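Local coordinates for protein peptide synthetase, module 7 (Actinoplanes teichomyceticus, PDB 4TX3) that probably serves as a condensation-type X domain of a teicoplanin-assembling peptide synthetase, recruiting the cytochrome P450 enzymes that crosslink the carrier-bound peptide, at residues 61-66 against 152-157; 148-153 against 288-293. One frame throughout, in Å; residues are numbered along the deposited sequence.

Read from the N terminus, the two contacts meet on a single helix, 148-166. Contact 1 closes a loop of 85 residues, bringing the last turns of helix 53-66 onto the second and third turns of that helix; strands 123-129 and 134-142 are traversed on the way. Contact 2 closes a longer loop of 134 residues, from the start of the same helix to the segment that follows strand 281-288. The loops follow one another along the chain, neither nesting nor crossing; only segments 152-157 and 148-153 overlap, at two residues. Contact 1 thus joins helices within the N-terminal lobe, whereas contact 2, centred about 15 Å away, ties that lobe to the C-terminal one.

Contact 1: residues 61-66 against 152-157; sequences RDVAAR and DVFFRD
Val63 and Arg66, one turn apart on helix 53-66, meet Phe154 and Asp157, one turn apart on helix 148-166, and between them illustrate how two crossing helices can be joined by an apolar patch beside a charged one. The segments cross at 119° with their axes 9.8 Å apart at closest approach. In the apolar patch, the two methyls of Val63 divide the work. CG1 lies 3.6 Å from Phe154 CE2, the side chains crossing almost at right angles, while CG2 rests against the backbone of Asp157, 3.7 Å from its C atom. Phe154 reaches across because its CG stands anti to the backbone N (chi1 -175°). Leu70 and Leu158 also pack on Val63, and Val139 of strand 134-142 touches Phe154.

The polar patch is a salt bridge. Arg66 runs out extended, and its NE donates to Asp157 OD2 at 3.0 Å; the oxygen sits at the guanidinium edge, but the bond reaches it from above the carboxylate, the two planes being 83° apart. Water 1 makes a second link, accepting from Arg66 NH2 at 2.7 Å and donating to Asp157 OD2 at 2.7 Å. His67 NE2 binds OD2 as well, and Arg173 NH1 pairs with Asp157 OD1. With an alanine here instead of Arg66, OD2 would probably lose its NE donor and water 1 the NH2 that helps to hold it.

The chemistry is that of a buried carboxylate serving as a shared acceptor: OD2 is gripped by two protein donors and a water, and the gathering of Arg66, His67 just after its helix and Arg173 from the loop after helix 148-166 is likely to favour the charged form of Asp157, all three converging on one carboxylate.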
loop_
_atom_site.group_PDB
_atom_site.type_symbol
_atom_site.label_atom_id
_atom_site.label_comp_id
_atom_site.label_asym_id
_atom_site.label_seq_id
_atom_site.Cartn_x
_atom_site.Cartn_y
_atom_site.Cartn_z
ATOM N N ARG B 61 10.776 17.192 -13.109
ATOM C CA ARG B 61 11.815 17.935 -12.412
ATOM C C ARG B 61 11.657 17.878 -10.877
ATOM O O ARG B 61 12.652 17.750 -10.150
ATOM C CB ARG B 61 11.796 19.383 -12.904
ATOM C CG ARG B 61 13.086 20.125 -12.796
ATOM C CD ARG B 61 12.923 21.537 -13.362
ATOM N NE ARG B 61 12.732 21.540 -14.813
ATOM C CZ ARG B 61 11.758 22.190 -15.447
ATOM N NH1 ARG B 61 10.854 22.892 -14.762
ATOM N NH2 ARG B 61 11.681 22.131 -16.771
ATOM N N ASP B 62 10.414 17.969 -10.387
ATOM C CA ASP B 62 10.137 17.936 -8.946
ATOM C C ASP B 62 10.370 16.567 -8.332
ATOM O O ASP B 62 10.718 16.462 -7.156
ATOM C CB ASP B 62 8.701 18.360 -8.647
ATOM C CG ASP B 62 8.459 19.836 -8.906
ATOM O OD1 ASP B 62 9.432 20.628 -8.906
ATOM O OD2 ASP B 62 7.283 20.202 -9.130
ATOM N N VAL B 63 10.171 15.515 -9.117
ATOM C CA VAL B 63 10.406 14.187 -8.599
ATOM C C VAL B 63 11.891 14.023 -8.329
ATOM O O VAL B 63 12.282 13.423 -7.329
ATOM C CB VAL B 63 9.917 13.108 -9.561
ATOM C CG1 VAL B 63 10.389 11.704 -9.114
ATOM C CG2 VAL B 63 8.402 13.171 -9.667
ATOM N N ALA B 64 12.725 14.577 -9.203
ATOM C CA ALA B 64 14.167 14.464 -9.000
ATOM C C ALA B 64 14.616 15.419 -7.911
ATOM O O ALA B 64 15.634 15.179 -7.248
ATOM C CB ALA B 64 14.937 14.727 -10.301
ATOM N N ALA B 65 13.872 16.509 -7.730
ATOM C CA ALA B 65 14.186 17.428 -6.636
ATOM C C ALA B 65 14.014 16.680 -5.320
ATOM O O ALA B 65 14.844 16.782 -4.428
ATOM C CB ALA B 65 13.308 18.675 -6.677
ATOM N N ARG B 66 12.946 15.896 -5.232
ATOM C CA ARG B 66 12.624 15.128 -4.035
ATOM C C ARG B 66 13.646 14.014 -3.778
ATOM O O ARG B 66 14.027 13.783 -2.629
ATOM C CB ARG B 66 11.208 14.557 -4.171
ATOM C CG ARG B 66 10.695 13.696 -3.029
ATOM C CD ARG B 66 9.202 13.432 -3.239
ATOM N NE ARG B 66 8.695 12.341 -2.413
ATOM C CZ ARG B 66 8.325 12.472 -1.141
ATOM N NH1 ARG B 66 8.397 13.656 -0.535
ATOM N NH2 ARG B 66 7.876 11.417 -0.472
ATOM N N ASP B 152 7.164 2.431 -8.932
ATOM C CA ASP B 152 5.854 2.845 -8.390
ATOM C C ASP B 152 5.988 4.132 -7.601
ATOM O O ASP B 152 5.142 5.022 -7.720
ATOM C CB ASP B 152 5.232 1.772 -7.495
ATOM C CG ASP B 152 4.934 0.504 -8.242
ATOM O OD1 ASP B 152 4.238 0.584 -9.277
ATOM O OD2 ASP B 152 5.412 -0.569 -7.820
ATOM N N VAL B 153 7.056 4.234 -6.801
ATOM C CA VAL B 153 7.291 5.439 -6.023
ATOM C C VAL B 153 7.401 6.623 -6.973
ATOM O O VAL B 153 6.803 7.682 -6.738
ATOM C CB VAL B 153 8.564 5.318 -5.134
ATOM C CG1 VAL B 153 8.890 6.658 -4.439
ATOM C CG2 VAL B 153 8.375 4.220 -4.105
ATOM N N PHE B 154 8.139 6.427 -8.065
ATOM C CA PHE B 154 8.343 7.486 -9.047
ATOM C C PHE B 154 6.995 8.056 -9.523
ATOM O O PHE B 154 6.775 9.270 -9.494
ATOM C CB PHE B 154 9.160 6.977 -10.238
ATOM C CG PHE B 154 9.508 8.054 -11.242
ATOM C CD1 PHE B 154 8.632 8.371 -12.282
ATOM C CD2 PHE B 154 10.700 8.761 -11.142
ATOM C CE1 PHE B 154 8.939 9.375 -13.190
ATOM C CE2 PHE B 154 11.019 9.758 -12.056
ATOM C CZ PHE B 154 10.138 10.067 -13.079
ATOM N N PHE B 155 6.078 7.182 -9.924
ATOM C CA PHE B 155 4.804 7.662 -10.434
ATOM C C PHE B 155 3.863 8.137 -9.329
ATOM O O PHE B 155 3.013 8.981 -9.586
ATOM C CB PHE B 155 4.149 6.590 -11.321
ATOM C CG PHE B 155 4.888 6.391 -12.612
ATOM C CD1 PHE B 155 4.821 7.347 -13.610
ATOM C CD2 PHE B 155 5.718 5.292 -12.803
ATOM C CE1 PHE B 155 5.543 7.189 -14.783
ATOM C CE2 PHE B 155 6.444 5.132 -13.980
ATOM C CZ PHE B 155 6.362 6.078 -14.958
ATOM N N ARG B 156 4.022 7.650 -8.099
ATOM C CA ARG B 156 3.233 8.228 -7.012
ATOM C C ARG B 156 3.712 9.648 -6.793
ATOM O O ARG B 156 2.914 10.542 -6.528
ATOM C CB ARG B 156 3.324 7.402 -5.718
ATOM C CG ARG B 156 2.189 6.345 -5.579
ATOM C CD ARG B 156 2.562 5.196 -4.638
ATOM N NE ARG B 156 3.428 5.671 -3.558
ATOM C CZ ARG B 156 4.261 4.896 -2.867
ATOM N NH1 ARG B 156 4.348 3.599 -3.145
ATOM N NH2 ARG B 156 5.007 5.418 -1.903
ATOM N N ASP B 157 5.012 9.877 -6.942
ATOM C CA ASP B 157 5.540 11.213 -6.689
ATOM C C ASP B 157 5.339 12.148 -7.888
ATOM O O ASP B 157 5.161 13.354 -7.713
ATOM C CB ASP B 157 7.008 11.128 -6.286
ATOM C CG ASP B 157 7.187 10.603 -4.854
ATOM O OD1 ASP B 157 6.191 10.609 -4.085
ATOM O OD2 ASP B 157 8.315 10.185 -4.493
HETATM O O HOH W 1 7.802 9.214 -2.066
#

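Contact 2: residues 148-153 against 288-293; sequences DDSMDV and LPRDED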
loop_
_atom_site.group_PDB
_atom_site.type_symbol
_atom_site.label_atom_id
_atom_site.label_comp_id
_atom_site.label_asym_id
_atom_site.label_seq_id
_atom_site.Cartn_x
_atom_site.Cartn_y
_atom_site.Cartn_z
ATOM N N ASP B 148 12.594 -2.307 -8.969
ATOM C CA ASP B 148 11.242 -2.289 -9.539
ATOM C C ASP B 148 10.203 -1.599 -8.652
ATOM O O ASP B 148 9.366 -0.860 -9.160
ATOM C CB ASP B 148 10.788 -3.715 -9.865
ATOM C CG ASP B 148 11.551 -4.311 -11.038
ATOM O OD1 ASP B 148 11.058 -4.197 -12.185
ATOM O OD2 ASP B 148 12.649 -4.881 -10.817
ATOM N N ASP B 149 10.247 -1.830 -7.341
ATOM C CA ASP B 149 9.410 -1.061 -6.409
ATOM C C ASP B 149 9.559 0.449 -6.631
ATOM O O ASP B 149 8.572 1.206 -6.553
ATOM C CB ASP B 149 9.759 -1.388 -4.951
ATOM C CG ASP B 149 9.325 -2.792 -4.533
ATOM O OD1 ASP B 149 8.505 -3.414 -5.242
ATOM O OD2 ASP B 149 9.807 -3.269 -3.480
ATOM N N SER B 150 10.790 0.883 -6.920
ATOM C CA SER B 150 11.096 2.309 -7.054
ATOM C C SER B 150 10.306 2.991 -8.168
ATOM O O SER B 150 10.041 4.191 -8.104
ATOM C CB SER B 150 12.593 2.520 -7.299
ATOM O OG SER B 150 13.329 2.222 -6.134
ATOM N N MET B 151 9.927 2.230 -9.184
ATOM C CA MET B 151 9.177 2.814 -10.279
ATOM C C MET B 151 7.768 3.183 -9.854
ATOM O O MET B 151 7.239 4.173 -10.349
ATOM C CB MET B 151 9.138 1.883 -11.487
ATOM C CG MET B 151 9.519 2.610 -12.789
ATOM S SD MET B 151 11.298 2.948 -12.860
ATOM C CE MET B 151 11.795 1.420 -12.107
ATOM N N ASP B 152 7.164 2.431 -8.932
ATOM C CA ASP B 152 5.854 2.845 -8.390
ATOM C C ASP B 152 5.988 4.132 -7.601
ATOM O O ASP B 152 5.142 5.022 -7.720
ATOM C CB ASP B 152 5.232 1.772 -7.495
ATOM C CG ASP B 152 4.934 0.504 -8.242
ATOM O OD1 ASP B 152 4.238 0.584 -9.277
ATOM O OD2 ASP B 152 5.412 -0.569 -7.820
ATOM N N VAL B 153 7.056 4.234 -6.801
ATOM C CA VAL B 153 7.291 5.439 -6.023
ATOM C C VAL B 153 7.401 6.623 -6.973
ATOM O O VAL B 153 6.803 7.682 -6.738
ATOM C CB VAL B 153 8.564 5.318 -5.134
ATOM C CG1 VAL B 153 8.890 6.658 -4.439
ATOM C CG2 VAL B 153 8.375 4.220 -4.105
ATOM N N LEU B 288 14.859 -10.259 -3.381
ATOM C CA LEU B 288 14.019 -9.739 -2.319
ATOM C C LEU B 288 13.846 -8.233 -2.475
ATOM O O LEU B 288 14.783 -7.552 -2.906
ATOM C CB LEU B 288 14.636 -10.029 -0.956
ATOM C CG LEU B 288 15.021 -11.459 -0.627
ATOM C CD1 LEU B 288 15.575 -11.503 0.783
ATOM C CD2 LEU B 288 13.800 -12.329 -0.762
ATOM N N PRO B 289 12.667 -7.702 -2.091
ATOM C CA PRO B 289 12.504 -6.247 -2.037
ATOM C C PRO B 289 13.232 -5.703 -0.816
ATOM O O PRO B 289 13.686 -6.505 0.008
ATOM C CB PRO B 289 11.000 -6.072 -1.879
ATOM C CG PRO B 289 10.635 -7.231 -0.992
ATOM C CD PRO B 289 11.504 -8.389 -1.493
ATOM N N ARG B 290 13.323 -4.379 -0.705
ATOM C CA ARG B 290 13.849 -3.728 0.480
ATOM C C ARG B 290 13.221 -4.298 1.754
ATOM O O ARG B 290 12.067 -4.710 1.764
ATOM C CB ARG B 290 13.607 -2.221 0.397
ATOM C CG ARG B 290 12.148 -1.833 0.285
ATOM C CD ARG B 290 11.979 -0.365 -0.133
ATOM N NE ARG B 290 12.116 -0.184 -1.578
ATOM C CZ ARG B 290 12.096 0.994 -2.199
ATOM N NH1 ARG B 290 11.943 2.121 -1.508
ATOM N NH2 ARG B 290 12.241 1.046 -3.514
ATOM N N ASP B 291 14.005 -4.334 2.820
ATOM C CA ASP B 291 13.531 -4.742 4.129
ATOM C C ASP B 291 12.354 -3.863 4.611
ATOM O O ASP B 291 12.516 -2.680 4.890
ATOM C CB ASP B 291 14.716 -4.699 5.091
ATOM C CG ASP B 291 14.355 -5.090 6.506
ATOM O OD1 ASP B 291 13.203 -5.498 6.770
ATOM O OD2 ASP B 291 15.255 -4.990 7.363
ATOM N N GLU B 292 11.166 -4.452 4.698
ATOM C CA GLU B 292 9.946 -3.694 4.993
ATOM C C GLU B 292 9.952 -3.117 6.413
ATOM O O GLU B 292 9.225 -2.169 6.713
ATOM C CB GLU B 292 8.712 -4.572 4.793
ATOM C CG GLU B 292 8.542 -5.673 5.843
ATOM C CD GLU B 292 7.289 -6.531 5.623
ATOM O OE1 GLU B 292 6.708 -6.496 4.511
ATOM O OE2 GLU B 292 6.877 -7.234 6.575
ATOM N N ASP B 293 10.782 -3.691 7.280
ATOM C CA ASP B 293 10.972 -3.174 8.631
ATOM C C ASP B 293 11.643 -1.798 8.636
ATOM O O ASP B 293 11.402 -0.989 9.534
ATOM C CB ASP B 293 11.808 -4.155 9.471
ATOM C CG ASP B 293 11.028 -5.410 9.871
ATOM O OD1 ASP B 293 9.775 -5.404 9.775
ATOM O OD2 ASP B 293 11.672 -6.405 10.284
HETATM O O HOH W 2 12.513 -2.930 -3.253
#
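Arg290 reaches across to helix 148-166 and lays its guanidinium beside Asp149 and Ser150, an example of lobes joined through an arginine with partners on several parts of the fold. Its CG lies between the backbone N and the carbonyl carbon (chi1 60°), and a bend at chi3 (82°) turns the chain until NH2 comes 3.1 Å from Ser150 OG, which lies near the guanidinium plane. Asp147 OD1 hydrogen-bonds to OG and forms a salt bridge with NH2. Asp149 meets the arginine differently. Its OD2 stands well out of the guanidinium plane, 4.3 Å from Arg290 NE, so the charges attract without an N-H aimed at the oxygen. Water 2 bridges the two instead: it lies at the guanidinium edge, accepts from Arg290 N and NE, and donates to Asp149 OD2 at 2.7 Å. The same OD2 abuts Pro289 CB at 3.4 Å.

Asp147 appears to hold the aspartate position of the HHxxxDG motif, degenerate here, and its pairing with Arg290 is consistent with the Asp-Arg bridge between lobes of condensation domains. The carbonyls of Leu297 and Met300 receive Arg290 NH1, while Glu292 and Asp293 form salt bridges to the other protein of the complex. Helix 148-166 leans on strand 40-49 through Met151; across the junction, Leu288 joins strand 306-313 by backbone bonds to Arg306.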